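Aminotransferase class I and II (Streptococcus suis 89/1591, PDB 3OP7) probably catalyses pyridoxal-phosphate-dependent transfer of amino groups from an amino acid to a keto acid, with its cofactor bound covalently as an internal aldimine. Local coordinates at residues L96-L101 against I243-R248; Y59-E63 against R248-C254; I280-L285 against F350-Q354; S28-L32 against R276-L281; L75-V79 against S206-V210. One frame throughout, in Å; residues are numbered along the deposited sequence. Where two conformers were deposited one is given.

Contact 1 (L96-L101 against I243-R248)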
# COMPACT_ATOMS: atom_id res chain seq x y z
N LEU A 96 2.24 4.73 6.58
CA LEU A 96 2.40 3.89 7.78
C LEU A 96 2.79 4.74 9.00
O LEU A 96 2.25 4.56 10.11
CB LEU A 96 3.45 2.85 7.55
CG LEU A 96 3.79 1.92 8.74
CD1 LEU A 96 2.54 1.14 9.21
CD2 LEU A 96 4.96 0.98 8.34
N VAL A 97 3.72 5.66 8.81
CA VAL A 97 4.18 6.53 9.92
C VAL A 97 3.00 7.36 10.47
O VAL A 97 2.69 7.34 11.68
CB VAL A 97 5.33 7.45 9.52
CG1 VAL A 97 5.68 8.51 10.66
CG2 VAL A 97 6.57 6.59 9.22
N LEU A 98 2.32 8.06 9.56
CA LEU A 98 1.27 8.99 9.97
C LEU A 98 0.07 8.26 10.53
O LEU A 98 -0.49 8.62 11.57
CB LEU A 98 0.93 9.90 8.77
CG LEU A 98 2.11 10.79 8.32
CD1 LEU A 98 1.90 11.29 6.90
CD2 LEU A 98 2.29 11.96 9.30
N TYR A 99 -0.33 7.21 9.86
CA TYR A 99 -1.50 6.49 10.30
C TYR A 99 -1.27 5.83 11.68
O TYR A 99 -2.19 5.78 12.52
CB TYR A 99 -1.88 5.49 9.24
CG TYR A 99 -3.30 5.02 9.21
CD1 TYR A 99 -4.33 5.76 9.75
CD2 TYR A 99 -3.62 3.81 8.66
CE1 TYR A 99 -5.65 5.30 9.75
CE2 TYR A 99 -4.93 3.35 8.64
CZ TYR A 99 -5.93 4.10 9.17
OH TYR A 99 -7.23 3.61 9.17
N SER A 100 -0.06 5.35 11.93
CA SER A 100 0.28 4.66 13.17
C SER A 100 0.36 5.66 14.33
O SER A 100 -0.11 5.36 15.46
CB SER A 100 1.64 3.95 13.03
OG SER A 100 1.55 2.85 12.15
N LEU A 101 0.96 6.82 14.08
CA LEU A 101 1.36 7.70 15.16
C LEU A 101 0.44 8.88 15.44
O LEU A 101 0.47 9.41 16.55
CB LEU A 101 2.81 8.21 14.96
CG LEU A 101 3.85 7.09 14.90
CD1 LEU A 101 5.20 7.73 14.54
CD2 LEU A 101 3.92 6.28 16.21
N ILE A 243 6.22 0.27 17.34
CA ILE A 243 4.83 0.69 17.17
C ILE A 243 4.35 0.38 15.76
O ILE A 243 3.33 -0.32 15.55
CB ILE A 243 4.64 2.16 17.48
CG1 ILE A 243 4.88 2.46 18.96
CG2 ILE A 243 3.26 2.61 17.05
CD1 ILE A 243 4.97 3.95 19.29
N LEU A 244 5.15 0.80 14.79
CA LEU A 244 4.74 0.68 13.37
C LEU A 244 4.46 -0.75 12.96
O LEU A 244 3.63 -0.99 12.12
CB LEU A 244 5.78 1.28 12.45
CG LEU A 244 6.18 2.74 12.66
CD1 LEU A 244 7.15 3.29 11.55
CD2 LEU A 244 5.03 3.69 12.82
N ARG A 245 5.19 -1.71 13.54
CA ARG A 245 5.10 -3.11 13.12
C ARG A 245 3.71 -3.70 13.31
O ARG A 245 3.39 -4.72 12.70
CB ARG A 245 6.04 -3.98 13.93
CG ARG A 245 7.48 -3.84 13.65
CD ARG A 245 8.15 -5.01 14.33
NE ARG A 245 9.43 -5.20 13.73
CZ ARG A 245 10.52 -4.65 14.24
NH1 ARG A 245 10.43 -3.98 15.38
NH2 ARG A 245 11.69 -4.80 13.64
N ASP A 246 2.92 -3.08 14.18
CA ASP A 246 1.62 -3.59 14.51
C ASP A 246 0.48 -2.96 13.70
O ASP A 246 -0.69 -3.23 13.98
CB ASP A 246 1.36 -3.42 15.99
CG ASP A 246 2.20 -4.38 16.87
OD1 ASP A 246 2.55 -5.53 16.43
OD2 ASP A 246 2.49 -3.96 18.00
N TYR A 247 0.83 -2.11 12.72
CA TYR A 247 -0.16 -1.41 11.89
C TYR A 247 -0.04 -1.69 10.39
O TYR A 247 -0.88 -1.25 9.60
CB TYR A 247 -0.10 0.09 12.12
CG TYR A 247 -0.47 0.46 13.52
CD1 TYR A 247 -1.81 0.69 13.86
CD2 TYR A 247 0.49 0.52 14.50
CE1 TYR A 247 -2.15 0.99 15.16
CE2 TYR A 247 0.17 0.83 15.79
CZ TYR A 247 -1.15 1.06 16.12
OH TYR A 247 -1.44 1.33 17.45
N ARG A 248 0.97 -2.46 9.96
CA ARG A 248 1.16 -2.68 8.53
C ARG A 248 0.03 -3.49 7.86
O ARG A 248 -0.14 -3.37 6.68
CB ARG A 248 2.56 -3.28 8.26
CG ARG A 248 3.65 -2.26 8.67
CD ARG A 248 5.13 -2.76 8.60
NE ARG A 248 5.58 -3.11 7.25
CZ ARG A 248 5.73 -4.33 6.79
NH1 ARG A 248 5.45 -5.39 7.54
NH2 ARG A 248 6.14 -4.52 5.54
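Leu-96 O is gripped twice by Ser-100, whose backbone N and side-chain OG reach it from opposite faces of the carbonyl plane, OG at 2.8 Å. The bond lies beside a knobs-into-holes contact in the large domain of a fold type I aminotransferase, where helix 89-101 meets residues 243-248, which run on from helix 238-244. The Ser-100 torsion (chi1 -70°) puts OG beside its own backbone N, folding it back along the helix; CB is left to meet Leu-244.

The knob is Leu-244, seated among Leu-96, Val-97, Ser-100 and Leu-101. Its two methyl branches divide the work. CD1 points at Val-97, with CG2 of that valine 4.1 Å away, whereas CD2 presses on Ser-100 CB at 3.4 Å, tighter than normal carbon-carbon contact. At the Ile-243 end Leu-101 lays CD2 3.8 Å from Ile-243 CG2. At the other end Leu-96 straddles the Arg-248 chain: its two methyls both approach the aliphatic CG, CD2 at 3.5 Å and CD1 almost as near.

Tyr-247 lies next to Ser-100 and turns one ring face toward it, the Ser-100 CA standing 4.3 Å above the ring plane and displaced toward the rim. Its hydroxyl leaves the pair to bond Gly-1 N of the second subunit, so this side of the contact borders the dimer interface. Toward the sheet, Leu-244 also touches Leu-85 of strand 84-87, and Val-97 touches Ile-215 of strand 214-219. Closest of the polar-to-carbon approaches is Ser-100 OG to Tyr-247 CB, 3.2 Å.

Contact 2 (Y59-E63 against R248-C254). With EDO (1,2-ethanediol), chain H.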
# COMPACT_ATOMS: atom_id res chain seq x y z
N TYR A 59 3.59 -14.75 1.49
CA TYR A 59 3.80 -13.40 2.01
C TYR A 59 5.30 -13.04 2.17
O TYR A 59 5.64 -11.88 2.23
CB TYR A 59 3.00 -13.14 3.29
CG TYR A 59 1.51 -12.96 2.99
CD1 TYR A 59 1.01 -11.71 2.58
CD2 TYR A 59 0.63 -14.01 3.07
CE1 TYR A 59 -0.36 -11.57 2.30
CE2 TYR A 59 -0.71 -13.85 2.76
CZ TYR A 59 -1.18 -12.57 2.39
OH TYR A 59 -2.54 -12.41 2.12
N GLY A 60 6.16 -14.05 2.21
CA GLY A 60 7.60 -13.82 2.13
C GLY A 60 8.13 -13.14 3.38
O GLY A 60 7.71 -13.44 4.49
N TRP A 61 9.05 -12.22 3.18
CA TRP A 61 9.64 -11.46 4.25
C TRP A 61 8.70 -10.30 4.61
O TRP A 61 8.65 -9.26 3.94
CB TRP A 61 10.99 -10.88 3.84
CG TRP A 61 12.04 -11.90 3.56
CD1 TRP A 61 12.51 -12.29 2.34
CD2 TRP A 61 12.77 -12.65 4.53
NE1 TRP A 61 13.51 -13.22 2.49
CE2 TRP A 61 13.67 -13.48 3.82
CE3 TRP A 61 12.73 -12.72 5.93
CZ2 TRP A 61 14.53 -14.35 4.46
CZ3 TRP A 61 13.61 -13.59 6.57
CH2 TRP A 61 14.48 -14.38 5.83
N ILE A 62 8.02 -10.46 5.71
CA ILE A 62 7.00 -9.52 6.12
C ILE A 62 7.61 -8.14 6.25
O ILE A 62 7.01 -7.13 5.81
CB ILE A 62 6.26 -10.03 7.41
CG1 ILE A 62 5.49 -11.30 7.11
CG2 ILE A 62 5.39 -8.94 8.00
CD1 ILE A 62 4.25 -11.15 6.16
N GLU A 63 8.81 -8.04 6.82
CA GLU A 63 9.36 -6.73 7.08
C GLU A 63 10.46 -6.33 6.15
O GLU A 63 11.09 -5.32 6.37
CB GLU A 63 9.88 -6.67 8.47
CG GLU A 63 8.75 -6.84 9.45
CD GLU A 63 9.17 -6.70 10.88
OE1 GLU A 63 10.36 -6.68 11.18
OE2 GLU A 63 8.27 -6.63 11.73
N ARG A 248 0.97 -2.46 9.96
CA ARG A 248 1.16 -2.68 8.53
C ARG A 248 0.03 -3.49 7.86
O ARG A 248 -0.14 -3.37 6.68
CB ARG A 248 2.56 -3.28 8.26
CG ARG A 248 3.65 -2.26 8.67
CD ARG A 248 5.13 -2.76 8.60
NE ARG A 248 5.58 -3.11 7.25
CZ ARG A 248 5.73 -4.33 6.79
NH1 ARG A 248 5.45 -5.39 7.54
NH2 ARG A 248 6.14 -4.52 5.54
N ASP A 249 -0.75 -4.29 8.59
CA ASP A 249 -1.87 -4.97 7.93
C ASP A 249 -3.03 -4.02 7.61
O ASP A 249 -3.95 -4.40 6.88
CB ASP A 249 -2.41 -6.18 8.68
CG ASP A 249 -1.42 -7.33 8.75
OD1 ASP A 249 -0.27 -7.15 8.34
OD2 ASP A 249 -1.87 -8.40 9.22
N TYR A 250 -3.00 -2.79 8.10
CA TYR A 250 -4.07 -1.89 7.66
C TYR A 250 -3.81 -1.38 6.28
O TYR A 250 -4.74 -0.92 5.61
CB TYR A 250 -4.15 -0.67 8.60
CG TYR A 250 -4.81 -0.91 9.92
CD1 TYR A 250 -6.18 -1.17 10.00
CD2 TYR A 250 -4.09 -0.88 11.11
CE1 TYR A 250 -6.78 -1.33 11.18
CE2 TYR A 250 -4.69 -1.04 12.31
CZ TYR A 250 -6.06 -1.27 12.38
OH TYR A 250 -6.77 -1.50 13.56
N THR A 251 -2.54 -1.32 5.88
CA THR A 251 -2.15 -0.64 4.65
C THR A 251 -1.50 -1.49 3.57
O THR A 251 -1.66 -1.19 2.38
CB THR A 251 -1.21 0.52 5.01
OG1 THR A 251 0.00 -0.02 5.55
CG2 THR A 251 -1.92 1.47 6.07
N MSE A 252 -0.71 -2.51 3.94
CA MSE A 252 0.07 -3.23 2.97
C MSE A 252 0.23 -4.74 3.23
O MSE A 252 0.33 -5.49 2.28
CB MSE A 252 1.43 -2.57 2.81
CG MSE A 252 2.23 -2.59 4.04
SE MSE A 252 3.97 -1.83 4.01
CE MSE A 252 3.23 -0.05 4.32
N ILE A 253 0.23 -5.14 4.51
CA ILE A 253 0.80 -6.43 5.04
C ILE A 253 2.33 -6.51 4.83
O ILE A 253 3.10 -6.64 5.80
CB ILE A 253 0.11 -7.71 4.51
CG1 ILE A 253 -1.40 -7.65 4.81
CG2 ILE A 253 0.78 -8.97 5.17
CD1 ILE A 253 -2.18 -8.85 4.33
N CYS A 254 2.73 -6.48 3.56
CA CYS A 254 4.11 -6.53 3.16
C CYS A 254 4.21 -6.07 1.70
O CYS A 254 3.22 -5.92 0.97
CB CYS A 254 4.63 -7.98 3.30
SG CYS A 254 3.67 -9.13 2.46
C1 EDO H . 8.97 -13.80 7.39
O1 EDO H . 8.67 -12.50 7.86
C2 EDO H . 9.77 -14.54 8.47
O2 EDO H . 10.57 -13.63 9.22
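Ile-62 and Cys-254 bring their CA atoms within 5.1 Å where two irregular segments pass; the second is coiled tightly just before, with Arg-248 O accepting from the backbone N of Thr-251, Met-252 and Ile-253, and Ile-253 taking a positive phi (64°).

The polar link is a two-nitrogen, end-on grip: Arg-248 NH2 lies 2.8 Å from Ile-62 O and NH1 2.9 Å from the same oxygen. The two donors differ in approach. NH2 comes in almost in line with the C=O bond, while NH1 stands well above the carbonyl plane, and both bonds are bent (137° at the NH2 hydrogen). NH2 is shared with Gln-86 O, which further fixes the guanidinium, and Ile-62 CG2 rests in plane at its edge, 3.6 Å from NH1.

Beyond this, the apolar part is built round Tyr-59. Cys-254 SG meets the ring at its edge, 3.7 Å from CD1, a sulfur-aromatic contact lying in the ring plane. Ile-253 CG2 approaches the same CD1 at 3.8 Å, and Ile-62 CD1 adds a looser touch on Ile-253 CG2, 4.2 Å away. The tyrosine is thus held by its flank, and its hydroxyl reaches the pyridoxal-phosphate lysine side chain of the second subunit. Such a tyrosine, lent across the dimer interface to a neighbour's cofactor, is characteristic of the fold type I aminotransferase active site.

Contact 3 (I280-L285 against F350-Q354)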
# COMPACT_ATOMS: atom_id res chain seq x y z
N ILE A 280 23.14 11.46 -15.48
CA ILE A 280 21.89 11.92 -16.04
C ILE A 280 21.46 13.25 -15.42
O ILE A 280 21.18 14.21 -16.13
CB ILE A 280 20.76 10.91 -15.75
CG1 ILE A 280 21.04 9.60 -16.50
CG2 ILE A 280 19.39 11.53 -16.13
CD1 ILE A 280 20.23 8.41 -15.98
N LEU A 281 21.45 13.30 -14.10
CA LEU A 281 21.17 14.57 -13.39
C LEU A 281 22.05 15.75 -13.81
O LEU A 281 21.53 16.83 -14.13
CB LEU A 281 21.31 14.38 -11.87
CG LEU A 281 20.18 13.65 -11.20
CD1 LEU A 281 20.63 13.33 -9.78
CD2 LEU A 281 18.96 14.57 -11.21
N GLU A 282 23.37 15.59 -13.80
CA GLU A 282 24.27 16.70 -14.11
C GLU A 282 24.16 17.15 -15.57
O GLU A 282 24.06 18.33 -15.84
CB GLU A 282 25.73 16.34 -13.79
CG GLU A 282 25.95 16.00 -12.31
CD GLU A 282 27.40 15.67 -11.97
OE1 GLU A 282 28.18 15.43 -12.90
OE2 GLU A 282 27.75 15.65 -10.77
N GLU A 283 24.12 16.21 -16.49
CA GLU A 283 23.99 16.56 -17.91
C GLU A 283 22.64 17.23 -18.24
O GLU A 283 22.60 18.19 -19.01
CB GLU A 283 24.20 15.32 -18.77
CG GLU A 283 25.64 14.84 -18.70
CD GLU A 283 25.90 13.57 -19.50
OE1 GLU A 283 25.16 13.31 -20.49
OE2 GLU A 283 26.86 12.84 -19.14
N ASN A 284 21.55 16.71 -17.67
CA ASN A 284 20.23 17.28 -17.93
C ASN A 284 20.02 18.59 -17.18
O ASN A 284 19.47 19.56 -17.73
CB ASN A 284 19.12 16.28 -17.63
CG ASN A 284 19.09 15.18 -18.62
OD1 ASN A 284 20.07 14.95 -19.32
ND2 ASN A 284 17.95 14.48 -18.72
N LEU A 285 20.57 18.68 -15.97
CA LEU A 285 20.51 19.95 -15.25
C LEU A 285 21.29 21.03 -16.00
O LEU A 285 20.83 22.19 -16.05
CB LEU A 285 20.99 19.81 -13.81
CG LEU A 285 20.75 20.99 -12.87
CD1 LEU A 285 19.35 21.61 -13.00
CD2 LEU A 285 21.03 20.58 -11.47
N PHE A 350 13.27 17.06 -15.00
CA PHE A 350 14.24 17.13 -16.09
C PHE A 350 15.14 15.90 -16.27
O PHE A 350 15.96 15.90 -17.19
CB PHE A 350 15.13 18.37 -15.91
CG PHE A 350 15.96 18.34 -14.66
CD1 PHE A 350 15.47 18.85 -13.46
CD2 PHE A 350 17.22 17.76 -14.66
CE1 PHE A 350 16.24 18.78 -12.27
CE2 PHE A 350 17.98 17.70 -13.49
CZ PHE A 350 17.49 18.23 -12.30
N ALA A 351 15.01 14.89 -15.41
CA ALA A 351 15.89 13.71 -15.45
C ALA A 351 15.25 12.58 -16.25
O ALA A 351 15.44 11.37 -15.97
CB ALA A 351 16.25 13.27 -14.04
N CYS A 352 14.48 12.98 -17.24
CA CYS A 352 13.93 12.08 -18.25
C CYS A 352 14.96 11.93 -19.38
O CYS A 352 16.09 12.45 -19.28
CB CYS A 352 12.63 12.68 -18.80
SG CYS A 352 12.83 14.32 -19.56
N GLU A 353 14.56 11.23 -20.45
CA GLU A 353 15.41 11.07 -21.62
C GLU A 353 15.80 12.46 -22.13
O GLU A 353 14.95 13.35 -22.31
CB GLU A 353 14.72 10.24 -22.71
N GLN A 354 17.09 12.65 -22.31
CA GLN A 354 17.62 13.94 -22.65
C GLN A 354 16.97 14.53 -23.89
O GLN A 354 16.82 15.76 -23.99
CB GLN A 354 19.14 13.85 -22.83
CG GLN A 354 19.81 15.18 -22.86
CD GLN A 354 21.33 15.08 -22.90
OE1 GLN A 354 21.93 15.21 -23.97
NE2 GLN A 354 21.96 14.86 -21.75
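Phe-350 pushes its ring into a hollow on helix 270-294 bounded by Leu-281, Asn-284 and Leu-285. With chi1 at 63°, its CG lies between the backbone N and carbonyl carbon, and the ring is thrown straight at the helix. Leu-285 covers one face: CD1 sits 4.3 Å from the ring centroid, 23° off the normal and displaced toward the rim, a CH-pi contact. Two atoms meet the ring at its edge, Leu-281 O and Asn-284 CB, the latter in plane and 3.8 Å from CD2. Leu-281 CD2 comes from off the plane, on the other side from Leu-285, 4.0 Å from CE2.

One residue on, the smaller bump of Ala-351 CB enters the shallow dip between Leu-281 CD2 and Ile-280 CG2, touching both. Both bumps bear on the same methyl, Leu-281 CD2.

Asn-284 projects into the curl of residues 350-354 and its amide is used at both ends. ND2 donates to Phe-350 O at 2.9 Å, within the carbonyl plane, and more weakly to Cys-352 O, where the angle at the hydrogen is poor. On the opposite side OD1 accepts from Gln-354 NE2 at 3.1 Å, nearly straight at 166°. With three bonds its rotation is pinned, and the curl is kept closed around it. Gln-354 stretches back over Glu-283 CB to make its bond.

Phe-350 follows strand 345-348, and Gln-354 opens helix 354-368; Leu-357 of that helix packs on both Asn-284 and Phe-350, so the turn between strand and helix is wedged against the middle of helix 270-294.

Contact 4 (S28-L32 against R276-L281). With SO4 (sulfate ion), chain C; EDO (1,2-ethanediol), chain I.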
# COMPACT_ATOMS: atom_id res chain seq x y z
N SER A 28 11.03 11.67 -11.54
CA SER A 28 11.95 10.60 -11.27
C SER A 28 13.16 10.70 -12.21
O SER A 28 13.32 11.69 -12.95
CB SER A 28 11.24 9.24 -11.39
OG SER A 28 11.98 8.29 -10.65
N ILE A 29 14.05 9.73 -12.13
CA ILE A 29 15.24 9.68 -13.01
C ILE A 29 15.03 8.45 -13.90
O ILE A 29 14.73 7.38 -13.33
CB ILE A 29 16.54 9.51 -12.21
CG1 ILE A 29 16.73 10.69 -11.22
CG2 ILE A 29 17.74 9.36 -13.22
CD1 ILE A 29 17.94 10.54 -10.21
N SER A 30 15.14 8.59 -15.22
CA SER A 30 14.95 7.52 -16.22
C SER A 30 15.07 6.13 -15.62
O SER A 30 16.14 5.72 -15.19
CB SER A 30 15.96 7.63 -17.35
OG SER A 30 15.81 8.88 -18.02
N SER A 31 13.96 5.41 -15.60
CA SER A 31 13.87 4.12 -14.93
C SER A 31 14.79 3.05 -15.54
O SER A 31 15.13 3.10 -16.73
CB SER A 31 12.43 3.62 -15.02
OG SER A 31 12.13 3.27 -16.37
N LEU A 32 15.17 2.11 -14.71
CA LEU A 32 15.96 0.94 -15.11
C LEU A 32 15.06 -0.15 -15.61
O LEU A 32 13.94 -0.35 -15.09
CB LEU A 32 16.76 0.44 -13.91
CG LEU A 32 18.02 1.26 -13.54
CD1 LEU A 32 18.47 0.89 -12.08
CD2 LEU A 32 19.09 1.02 -14.56
N ARG A 276 25.46 6.08 -12.35
CA ARG A 276 24.60 6.21 -13.53
C ARG A 276 23.75 7.47 -13.42
O ARG A 276 23.68 8.25 -14.35
CB ARG A 276 23.67 5.01 -13.66
CG ARG A 276 22.65 5.07 -14.81
CD ARG A 276 21.53 4.12 -14.54
NE ARG A 276 20.50 4.06 -15.58
CZ ARG A 276 19.27 4.58 -15.48
NH1 ARG A 276 18.90 5.26 -14.41
NH2 ARG A 276 18.41 4.39 -16.47
N ASN A 277 23.08 7.63 -12.28
CA ASN A 277 22.13 8.70 -12.10
C ASN A 277 22.74 10.07 -11.93
O ASN A 277 22.11 11.05 -12.34
CB ASN A 277 21.12 8.32 -11.00
CG ASN A 277 20.18 7.30 -11.49
OD1 ASN A 277 20.31 6.91 -12.64
ND2 ASN A 277 19.20 6.86 -10.66
N ARG A 278 23.95 10.13 -11.38
CA ARG A 278 24.71 11.40 -11.34
C ARG A 278 24.93 11.97 -12.74
O ARG A 278 24.76 13.16 -12.97
CB ARG A 278 26.08 11.25 -10.63
CG ARG A 278 26.95 12.54 -10.73
CD ARG A 278 28.22 12.51 -9.85
NE ARG A 278 27.90 12.42 -8.43
CZ ARG A 278 27.48 13.44 -7.68
NH1 ARG A 278 27.37 14.68 -8.19
NH2 ARG A 278 27.21 13.25 -6.40
N HIS A 279 25.34 11.13 -13.69
CA HIS A 279 25.53 11.59 -15.06
C HIS A 279 24.25 12.15 -15.68
O HIS A 279 24.26 13.20 -16.32
CB HIS A 279 26.08 10.45 -15.94
CG HIS A 279 27.48 10.03 -15.61
ND1 HIS A 279 28.57 10.88 -15.75
CD2 HIS A 279 27.99 8.84 -15.20
CE1 HIS A 279 29.67 10.23 -15.42
NE2 HIS A 279 29.35 8.99 -15.10
N ILE A 280 23.14 11.46 -15.48
CA ILE A 280 21.89 11.92 -16.04
C ILE A 280 21.46 13.25 -15.42
O ILE A 280 21.18 14.21 -16.13
CB ILE A 280 20.76 10.91 -15.75
CG1 ILE A 280 21.04 9.60 -16.50
CG2 ILE A 280 19.39 11.53 -16.13
CD1 ILE A 280 20.23 8.41 -15.98
N LEU A 281 21.45 13.30 -14.10
CA LEU A 281 21.17 14.57 -13.39
C LEU A 281 22.05 15.75 -13.81
O LEU A 281 21.53 16.83 -14.13
CB LEU A 281 21.31 14.38 -11.87
CG LEU A 281 20.18 13.65 -11.20
CD1 LEU A 281 20.63 13.33 -9.78
CD2 LEU A 281 18.96 14.57 -11.21
S SO4 C . 10.95 6.36 -17.69
O1 SO4 C . 11.97 6.67 -18.67
O2 SO4 C . 11.34 6.69 -16.31
O3 SO4 C . 9.63 6.86 -17.91
O4 SO4 C . 10.85 4.95 -17.91
C1 EDO I . 27.05 9.93 -5.43
O1 EDO I . 27.46 10.33 -4.13
C2 EDO I . 28.27 9.50 -6.23
O2 EDO I . 27.91 9.23 -7.59
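Arg-276 clasps Ser-30 from helix 270-294, probably the counterpart of the long helix joining the large and small domains in fold type I aminotransferases. With CG anti to the backbone N (chi1 176°), CB and CG carry the chain outward, and it runs extended to NE. CD first meets Leu-32, 3.9 Å from its CD2; NE lies nearer the same methyl, at 3.5 Å, and forms a salt bridge with Glu-36. Leu-32 slides past in the opposite direction, covering one guanidinium face, while Ile-280 CD1 covers the other.

At the tip both terminal nitrogens close on a single oxygen: NH1 and NH2 each lie 2.9 Å from Ser-30 O, which sits in the guanidinium plane. NH1 arrives nearly in line with the C=O bond, NH2 from well above the carbonyl plane. NH1 donates also to Asn-277 OD1 at 2.8 Å, on a lone pair, so this neighbour helps orient the arginine. The Asn-277 ND2 bonds Thr-223 O and Ser-225 OG, just after the cofactor-bearing Lys-222.

Ile-29 drapes across the asparagine amide, CG2 3.6 Å from OD1, and extends CD1 to Leu-281 CD1, 3.9 Å away.

Contact 5 (L75-V79 against S206-V210). With EDO (1,2-ethanediol), chain K.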
# COMPACT_ATOMS: atom_id res chain seq x y z
N LEU A 75 23.29 2.45 4.60
CA LEU A 75 23.22 3.77 3.92
C LEU A 75 23.36 4.93 4.93
O LEU A 75 23.61 6.05 4.54
CB LEU A 75 21.92 3.93 3.13
CG LEU A 75 21.63 2.91 2.01
CD1 LEU A 75 20.22 3.04 1.49
CD2 LEU A 75 22.67 3.07 0.87
N TYR A 76 23.18 4.63 6.21
CA TYR A 76 23.21 5.61 7.28
C TYR A 76 24.37 5.37 8.21
O TYR A 76 24.95 4.27 8.21
CB TYR A 76 21.96 5.45 8.14
CG TYR A 76 20.67 5.60 7.39
CD1 TYR A 76 20.07 4.49 6.79
CD2 TYR A 76 20.06 6.83 7.26
CE1 TYR A 76 18.87 4.60 6.10
CE2 TYR A 76 18.85 6.96 6.55
CZ TYR A 76 18.25 5.84 5.97
OH TYR A 76 17.06 6.01 5.26
N THR A 77 24.66 6.37 9.03
CA THR A 77 25.54 6.15 10.17
C THR A 77 24.66 5.92 11.39
O THR A 77 23.62 6.57 11.55
CB THR A 77 26.48 7.36 10.43
OG1 THR A 77 25.70 8.55 10.59
CG2 THR A 77 27.45 7.51 9.29
N GLY A 78 25.07 4.99 12.23
CA GLY A 78 24.40 4.76 13.51
C GLY A 78 22.98 4.19 13.45
O GLY A 78 22.18 4.43 14.35
N VAL A 79 22.68 3.42 12.40
CA VAL A 79 21.35 2.77 12.26
C VAL A 79 21.51 1.26 12.12
O VAL A 79 22.22 0.78 11.25
CB VAL A 79 20.54 3.32 11.07
CG1 VAL A 79 19.18 2.59 10.93
CG2 VAL A 79 20.35 4.86 11.19
N SER A 206 20.66 12.44 6.85
CA SER A 206 19.29 12.01 7.15
C SER A 206 18.87 12.54 8.52
O SER A 206 19.69 12.69 9.43
CB SER A 206 19.19 10.50 7.16
OG SER A 206 17.89 10.07 7.57
N ILE A 207 17.58 12.81 8.66
CA ILE A 207 17.02 13.19 9.96
C ILE A 207 17.42 12.25 11.05
O ILE A 207 17.73 12.66 12.16
CB ILE A 207 15.46 13.41 9.91
CG1 ILE A 207 15.01 14.31 11.06
CG2 ILE A 207 14.61 12.11 9.88
CD1 ILE A 207 15.63 15.73 11.09
N ILE A 208 17.42 10.96 10.76
CA ILE A 208 17.76 10.00 11.80
C ILE A 208 19.24 10.01 12.21
O ILE A 208 19.58 9.48 13.27
CB ILE A 208 17.33 8.61 11.35
CG1 ILE A 208 17.15 7.70 12.58
CG2 ILE A 208 18.28 8.10 10.28
CD1 ILE A 208 16.63 6.31 12.25
N GLU A 209 20.11 10.64 11.42
CA GLU A 209 21.52 10.82 11.77
C GLU A 209 21.76 12.05 12.66
O GLU A 209 22.88 12.21 13.22
CB GLU A 209 22.37 10.90 10.48
CG GLU A 209 22.39 9.59 9.68
CD GLU A 209 23.00 9.69 8.31
OE1 GLU A 209 22.80 10.68 7.56
OE2 GLU A 209 23.66 8.71 7.92
N VAL A 210 20.76 12.91 12.77
CA VAL A 210 20.87 14.08 13.63
C VAL A 210 19.88 14.13 14.79
O VAL A 210 19.98 15.03 15.62
CB VAL A 210 20.78 15.40 12.82
CG1 VAL A 210 22.02 15.57 11.90
CG2 VAL A 210 19.52 15.51 12.02
C1 EDO K . 26.40 10.91 8.79
O1 EDO K . 26.33 11.40 10.13
C2 EDO K . 25.97 12.00 7.80
O2 EDO K . 25.31 11.50 6.62
O HOH W 1 21.99 7.59 13.61
O HOH W 2 24.72 9.52 13.25
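Tyr-76 leans its ring on the start of the short helix 207-210. Ser-206 meets the ring at the edge, with OG 3.4 Å from CE2 and CB in the ring plane, while Ile-208 crosses the side chain at about a right angle and places CG2 3.7 Å from CD2. The tyrosine hydroxyl goes on to Trp-233 NE1.

At Thr-77 the contact becomes polar. Its backbone N donates to Glu-209 OE2 at 2.8 Å, with 158° at the hydrogen, along the anti lone pair of that oxygen. The other carboxylate oxygen, OE1, accepts from Ser-206 N at 2.9 Å. Each oxygen thus has a backbone donor, one from either segment, which ties the carboxylate down. Ser-206 OG accepts in turn, weakly, from Ile-208 N; Ser-206 and Glu-209 thus form a capping box at the helix start. One water lies 2.8 Å from Thr-77 O and 3.1 Å from Ile-208 O; a second spans Thr-77 OG1 and Glu-209 O. An ethanediol, probably from the crystallisation liquor, bridges Thr-77 OG1, weakly, and Glu-209 OE1.

Gly-78 turns the chain with a positive phi of 68°. Val-79 then comes back to the helix, its CG2 4.0 Å from Ile-208 CG2.

The connection between helix 66-73 and strand 84-87 is thereby fixed at the surface to helix 207-210, with Ala-216 of strand 214-219 touching both Tyr-76 and Ser-206 and Glu-194 holding the Ser-206 hydroxyl.

How the contacts relate
Contact 1 is the most buried and has no hydrogen bond between its segments; contact 5, at the surface, relies instead on a carboxylate, waters and a helix cap. Contacts 1 and 2 share Arg-248 and are also joined by the Arg-245 to Glu-63 salt bridge; both border the second subunit. Contacts 3 and 4, on the other side of the chain's centre from contact 1, use overlapping turns of helix 270-294 and share Ile-280 and Leu-281, with Ser-30 bonded to Ala-351 between them. Contacts 2 and 4 each close an arginine on one carbonyl oxygen, whereas contact 3 uses an asparagine amide.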